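Local coordinates for clp gene regulator (ClgR) (Corynebacterium glutamicum, PDB 3F52), which probably binds regulatory DNA through a helix-turn-helix domain and activates transcription, as a regulator of clp protease genes in an actinomycete, at residues 30-35 and 88-93; 45-50 and 74-79. All blocks are in the same frame, centred on the assembly; numbering follows the deposited sequence.

Contact 1: residues 30-35 and 88-93; sequences GAALRS and LIEAAG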
loop_
_atom_site.group_PDB
_atom_site.type_symbol
_atom_site.label_atom_id
_atom_site.label_comp_id
_atom_site.label_asym_id
_atom_site.label_seq_id
_atom_site.Cartn_x
_atom_site.Cartn_y
_atom_site.Cartn_z
ATOM N N GLY B 30 -5.665 -6.378 0.947
ATOM C CA GLY B 30 -6.069 -7.802 1.026
ATOM C C GLY B 30 -7.390 -8.074 0.322
ATOM O O GLY B 30 -7.550 -9.077 -0.374
ATOM N N ALA B 31 -8.351 -7.184 0.503
ATOM C CA ALA B 31 -9.663 -7.318 -0.131
ATOM C C ALA B 31 -9.528 -7.233 -1.663
ATOM O O ALA B 31 -10.193 -7.985 -2.387
ATOM C CB ALA B 31 -10.618 -6.270 0.391
ATOM N N ALA B 32 -8.651 -6.344 -2.142
ATOM C CA ALA B 32 -8.379 -6.197 -3.584
ATOM C C ALA B 32 -7.782 -7.506 -4.135
ATOM O O ALA B 32 -8.262 -8.049 -5.126
ATOM C CB ALA B 32 -7.442 -5.037 -3.823
ATOM N N LEU B 33 -6.751 -8.010 -3.459
ATOM C CA LEU B 33 -6.103 -9.270 -3.858
ATOM C C LEU B 33 -7.102 -10.402 -3.928
ATOM O O LEU B 33 -7.104 -11.169 -4.895
ATOM C CB LEU B 33 -4.971 -9.622 -2.898
ATOM C CG LEU B 33 -3.691 -8.766 -3.044
ATOM C CD1 LEU B 33 -2.798 -8.936 -1.821
ATOM C CD2 LEU B 33 -2.912 -9.096 -4.353
ATOM N N ARG B 34 -7.966 -10.500 -2.923
ATOM C CA ARG B 34 -9.002 -11.538 -2.916
ATOM C C ARG B 34 -9.926 -11.417 -4.139
ATOM O O ARG B 34 -10.251 -12.415 -4.799
ATOM C CB ARG B 34 -9.831 -11.485 -1.630
ATOM C CG ARG B 34 -10.865 -12.634 -1.558
ATOM C CD ARG B 34 -11.866 -12.488 -0.396
ATOM N NE ARG B 34 -11.235 -12.152 0.887
ATOM C CZ ARG B 34 -11.363 -10.969 1.509
ATOM N NH1 ARG B 34 -10.744 -10.772 2.668
ATOM N NH2 ARG B 34 -12.134 -9.991 0.988
ATOM N N SER B 35 -10.327 -10.188 -4.461
ATOM C CA SER B 35 -11.199 -9.996 -5.610
ATOM C C SER B 35 -10.480 -10.316 -6.948
ATOM O O SER B 35 -11.096 -10.917 -7.832
ATOM C CB SER B 35 -11.886 -8.618 -5.594
ATOM O OG SER B 35 -11.059 -7.635 -6.146
ATOM N N LEU B 88 -3.586 -1.839 -6.383
ATOM C CA LEU B 88 -3.586 -0.664 -5.493
ATOM C C LEU B 88 -4.780 0.290 -5.734
ATOM O O LEU B 88 -5.412 0.775 -4.786
ATOM C CB LEU B 88 -2.267 0.094 -5.613
ATOM C CG LEU B 88 -1.997 1.211 -4.600
ATOM C CD1 LEU B 88 -2.009 0.651 -3.167
ATOM C CD2 LEU B 88 -0.634 1.856 -4.898
ATOM N N ILE B 89 -5.104 0.557 -6.990
ATOM C CA ILE B 89 -6.244 1.397 -7.248
ATOM C C ILE B 89 -7.551 0.697 -6.792
ATOM O O ILE B 89 -8.442 1.341 -6.243
ATOM C CB ILE B 89 -6.277 1.916 -8.718
ATOM C CG1 ILE B 89 -7.156 3.167 -8.827
ATOM C CG2 ILE B 89 -6.712 0.839 -9.665
ATOM C CD1 ILE B 89 -6.465 4.393 -8.241
ATOM N N GLU B 90 -7.658 -0.620 -6.976
ATOM C CA GLU B 90 -8.818 -1.343 -6.444
ATOM C C GLU B 90 -8.903 -1.209 -4.904
ATOM O O GLU B 90 -9.994 -0.981 -4.344
ATOM C CB GLU B 90 -8.775 -2.831 -6.838
ATOM C CG GLU B 90 -10.049 -3.628 -6.491
ATOM C CD GLU B 90 -11.316 -3.031 -7.123
ATOM O OE1 GLU B 90 -11.290 -2.646 -8.327
ATOM O OE2 GLU B 90 -12.361 -2.976 -6.431
ATOM N N ALA B 91 -7.756 -1.332 -4.243
ATOM C CA ALA B 91 -7.666 -1.189 -2.792
ATOM C C ALA B 91 -8.179 0.179 -2.330
ATOM O O ALA B 91 -8.852 0.298 -1.296
ATOM C CB ALA B 91 -6.238 -1.392 -2.362
ATOM N N ALA B 92 -7.948 1.234 -3.120
ATOM C CA ALA B 92 -8.492 2.554 -2.798
ATOM C C ALA B 92 -10.014 2.511 -2.679
ATOM O O ALA B 92 -10.583 3.229 -1.857
ATOM C CB ALA B 92 -8.031 3.646 -3.843
ATOM N N GLY B 93 -10.654 1.630 -3.455
ATOM C CA GLY B 93 -12.107 1.484 -3.413
ATOM C C GLY B 93 -12.607 0.903 -2.102
ATOM O O GLY B 93 -13.787 0.980 -1.823
HETATM O O HOH W 1 -12.685 -5.263 -4.906
#
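E90 reaches across from helix 84-92 to helix 25-40 and meets it first with its aliphatic part. E90 CB lies 4.0 Å from A32 CB. E90 CG, set anti to the backbone N (chi1 -172°), stays in contact with the same methyl and also comes 4.1 Å from S35 OG. The chain then bends at chi2 (57°), and the carboxylate is held by a water, which donates to E90 OE2 at 2.8 Å. The same water is hydrogen-bonded to S35 OG at 3.1 Å. The hydroxyl of S35 is close to its own helix too, OG lying 3.0 Å from A32 O. This junction joins the first and last helices of the modelled chain, in an all-helical fold of the helix-turn-helix family; the axes of segments 30-35 and 88-92 come within 8.2 Å, with 117° between their directions. Alanines suit so close a crossing: the methyl A32 CB sits against the backbone N of A91, at 3.7 Å, and also touches A91 CB. F36 gives E90 a further neighbour on helix 25-40, while on the far side of helix 84-92 I89 packs against I89 of the second subunit.

Contact 2: residues 45-50 and 74-79; sequences RELAEA and ASVCHA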
loop_
_atom_site.group_PDB
_atom_site.type_symbol
_atom_site.label_atom_id
_atom_site.label_comp_id
_atom_site.label_asym_id
_atom_site.label_seq_id
_atom_site.Cartn_x
_atom_site.Cartn_y
_atom_site.Cartn_z
ATOM N N ARG B 45 -5.086 -22.062 -2.263
ATOM C CA ARG B 45 -3.947 -22.969 -2.322
ATOM C C ARG B 45 -3.176 -22.823 -3.622
ATOM O O ARG B 45 -1.933 -22.804 -3.606
ATOM C CB ARG B 45 -4.392 -24.416 -2.080
ATOM C CG ARG B 45 -5.893 -24.672 -2.324
ATOM C CD ARG B 45 -6.735 -23.455 -1.890
ATOM N NE ARG B 45 -7.931 -23.800 -1.147
ATOM C CZ ARG B 45 -7.964 -23.990 0.169
ATOM N NH1 ARG B 45 -6.860 -23.863 0.910
ATOM N NH2 ARG B 45 -9.109 -24.326 0.744
ATOM N N GLU B 46 -3.918 -22.688 -4.736
ATOM C CA GLU B 46 -3.327 -22.492 -6.058
ATOM C C GLU B 46 -2.460 -21.237 -6.132
ATOM O O GLU B 46 -1.325 -21.276 -6.619
ATOM C CB GLU B 46 -4.426 -22.419 -7.119
ATOM C CG GLU B 46 -5.163 -23.743 -7.362
ATOM C CD GLU B 46 -6.246 -23.617 -8.432
ATOM O OE1 GLU B 46 -6.448 -22.494 -8.963
ATOM O OE2 GLU B 46 -6.872 -24.659 -8.769
ATOM N N LEU B 47 -3.002 -20.116 -5.654
ATOM C CA LEU B 47 -2.255 -18.881 -5.644
ATOM C C LEU B 47 -1.096 -18.961 -4.657
ATOM O O LEU B 47 -0.001 -18.486 -4.946
ATOM C CB LEU B 47 -3.160 -17.677 -5.321
ATOM C CG LEU B 47 -2.458 -16.313 -5.391
ATOM C CD1 LEU B 47 -1.780 -16.109 -6.737
ATOM C CD2 LEU B 47 -3.410 -15.159 -5.105
ATOM N N ALA B 48 -1.345 -19.557 -3.499
ATOM C CA ALA B 48 -0.306 -19.702 -2.497
ATOM C C ALA B 48 0.904 -20.446 -3.078
ATOM O O ALA B 48 2.021 -19.938 -3.011
ATOM C CB ALA B 48 -0.851 -20.414 -1.263
ATOM N N GLU B 49 0.688 -21.625 -3.673
ATOM C CA GLU B 49 1.811 -22.353 -4.280
ATOM C C GLU B 49 2.506 -21.546 -5.388
ATOM O O GLU B 49 3.735 -21.472 -5.408
ATOM C CB GLU B 49 1.458 -23.790 -4.706
ATOM C CG GLU B 49 0.242 -23.961 -5.597
ATOM C CD GLU B 49 -0.061 -25.434 -5.921
ATOM O OE1 GLU B 49 0.382 -26.338 -5.167
ATOM O OE2 GLU B 49 -0.752 -25.691 -6.939
ATOM N N ALA B 50 1.724 -20.913 -6.269
ATOM C CA ALA B 50 2.276 -20.043 -7.311
ATOM C C ALA B 50 3.139 -18.901 -6.732
ATOM O O ALA B 50 4.169 -18.552 -7.310
ATOM C CB ALA B 50 1.154 -19.489 -8.193
ATOM N N ALA B 74 4.598 -7.760 -5.205
ATOM C CA ALA B 74 4.826 -7.833 -6.634
ATOM C C ALA B 74 4.736 -9.295 -7.108
ATOM O O ALA B 74 4.192 -9.577 -8.179
ATOM C CB ALA B 74 6.186 -7.235 -6.987
ATOM N N SER B 75 5.251 -10.215 -6.301
ATOM C CA SER B 75 5.221 -11.650 -6.629
ATOM C C SER B 75 3.812 -12.229 -6.707
ATOM O O SER B 75 3.489 -12.972 -7.643
ATOM C CB SER B 75 6.034 -12.436 -5.611
ATOM O OG SER B 75 7.392 -12.165 -5.807
ATOM N N VAL B 76 2.992 -11.900 -5.716
ATOM C CA VAL B 76 1.593 -12.341 -5.666
ATOM C C VAL B 76 0.803 -11.772 -6.855
ATOM O O VAL B 76 0.056 -12.502 -7.504
ATOM C CB VAL B 76 0.920 -12.024 -4.274
ATOM C CG1 VAL B 76 -0.537 -12.420 -4.249
ATOM C CG2 VAL B 76 1.670 -12.739 -3.124
ATOM N N CYS B 77 1.006 -10.488 -7.161
ATOM C CA CYS B 77 0.383 -9.882 -8.332
ATOM C C CYS B 77 0.846 -10.512 -9.652
ATOM O O CYS B 77 0.026 -10.779 -10.523
ATOM C CB CYS B 77 0.600 -8.368 -8.340
ATOM S SG CYS B 77 -0.245 -7.550 -6.966
ATOM N N HIS B 78 2.153 -10.719 -9.818
ATOM C CA HIS B 78 2.657 -11.436 -11.011
ATOM C C HIS B 78 1.994 -12.811 -11.185
ATOM O O HIS B 78 1.590 -13.178 -12.293
ATOM C CB HIS B 78 4.186 -11.560 -11.002
ATOM C CG HIS B 78 4.751 -12.141 -12.265
ATOM N ND1 HIS B 78 5.087 -13.474 -12.389
ATOM C CD2 HIS B 78 5.032 -11.572 -13.460
ATOM C CE1 HIS B 78 5.558 -13.698 -13.603
ATOM N NE2 HIS B 78 5.533 -12.560 -14.274
ATOM N N ALA B 79 1.867 -13.557 -10.086
ATOM C CA ALA B 79 1.178 -14.856 -10.095
ATOM C C ALA B 79 -0.309 -14.745 -10.484
ATOM O O ALA B 79 -0.861 -15.662 -11.090
ATOM C CB ALA B 79 1.336 -15.548 -8.767
#
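L47 meets A79 and V76 through methyl groups alone, and neither ring nor carboxylate enters this contact; the one flat group beside it is the peptide of V76, whose O lies 4.1 Å from L47 CD1. L47 divides its two methyls between two residues one helical turn apart. L47 CD1 touches A79 CB at 3.8 Å, and L47 CD2 touches V76 CG1 at 4.1 Å, the side chains of L47 and V76 crossing at about a right angle. The bond leaving the L47 backbone does not aim straight at helix 70-80; placing CG anti to the backbone N (chi1 -176°) carries the fork across. A leucine fits here because one residue can straddle the V76 and A79 ridge. In this XRE-type domain helix 44-51 corresponds to the first helix of the helix-turn-helix, followed by helix 55-62, and the present contact packs it on helix 70-80; L47 also touches L58 of helix 55-62 and R37 of helix 25-40. Toward the solvent side the packing thins to two methyls, A50 CB and A79 CB, 4.0 Å apart, and the CA atoms of these alanines are the nearest pair between the segments at 6.0 Å. Small residues allow that approach, yet the axes of segments 45-50 and 74-79 are 9.5 Å apart, consistent with the larger L47 and V76 side chains lying between them. S51, next along helix 44-51, touches both V76 and A79, and its OG is hydrogen-bonded to L47 O.

In the fold
Contact 1 and contact 2 lie on opposite sides of the chain's centre, their own centres about 15 Å apart, and contact 2 is nested within the loop that contact 1 closes. L33 links them: its CB points away from segment 88-93, though the side chain still touches V87 of helix 84-92, and L33 CD2 lies 4.0 Å from C77 SG and 4.1 Å from V76 CG1. A32 faces segment 88-93, while L33 packs on helix 70-80. C77 continues the bridge by touching V84 and V87. The subunit interface reaches segment 88-93, whereas the second subunit does not touch either segment of contact 2.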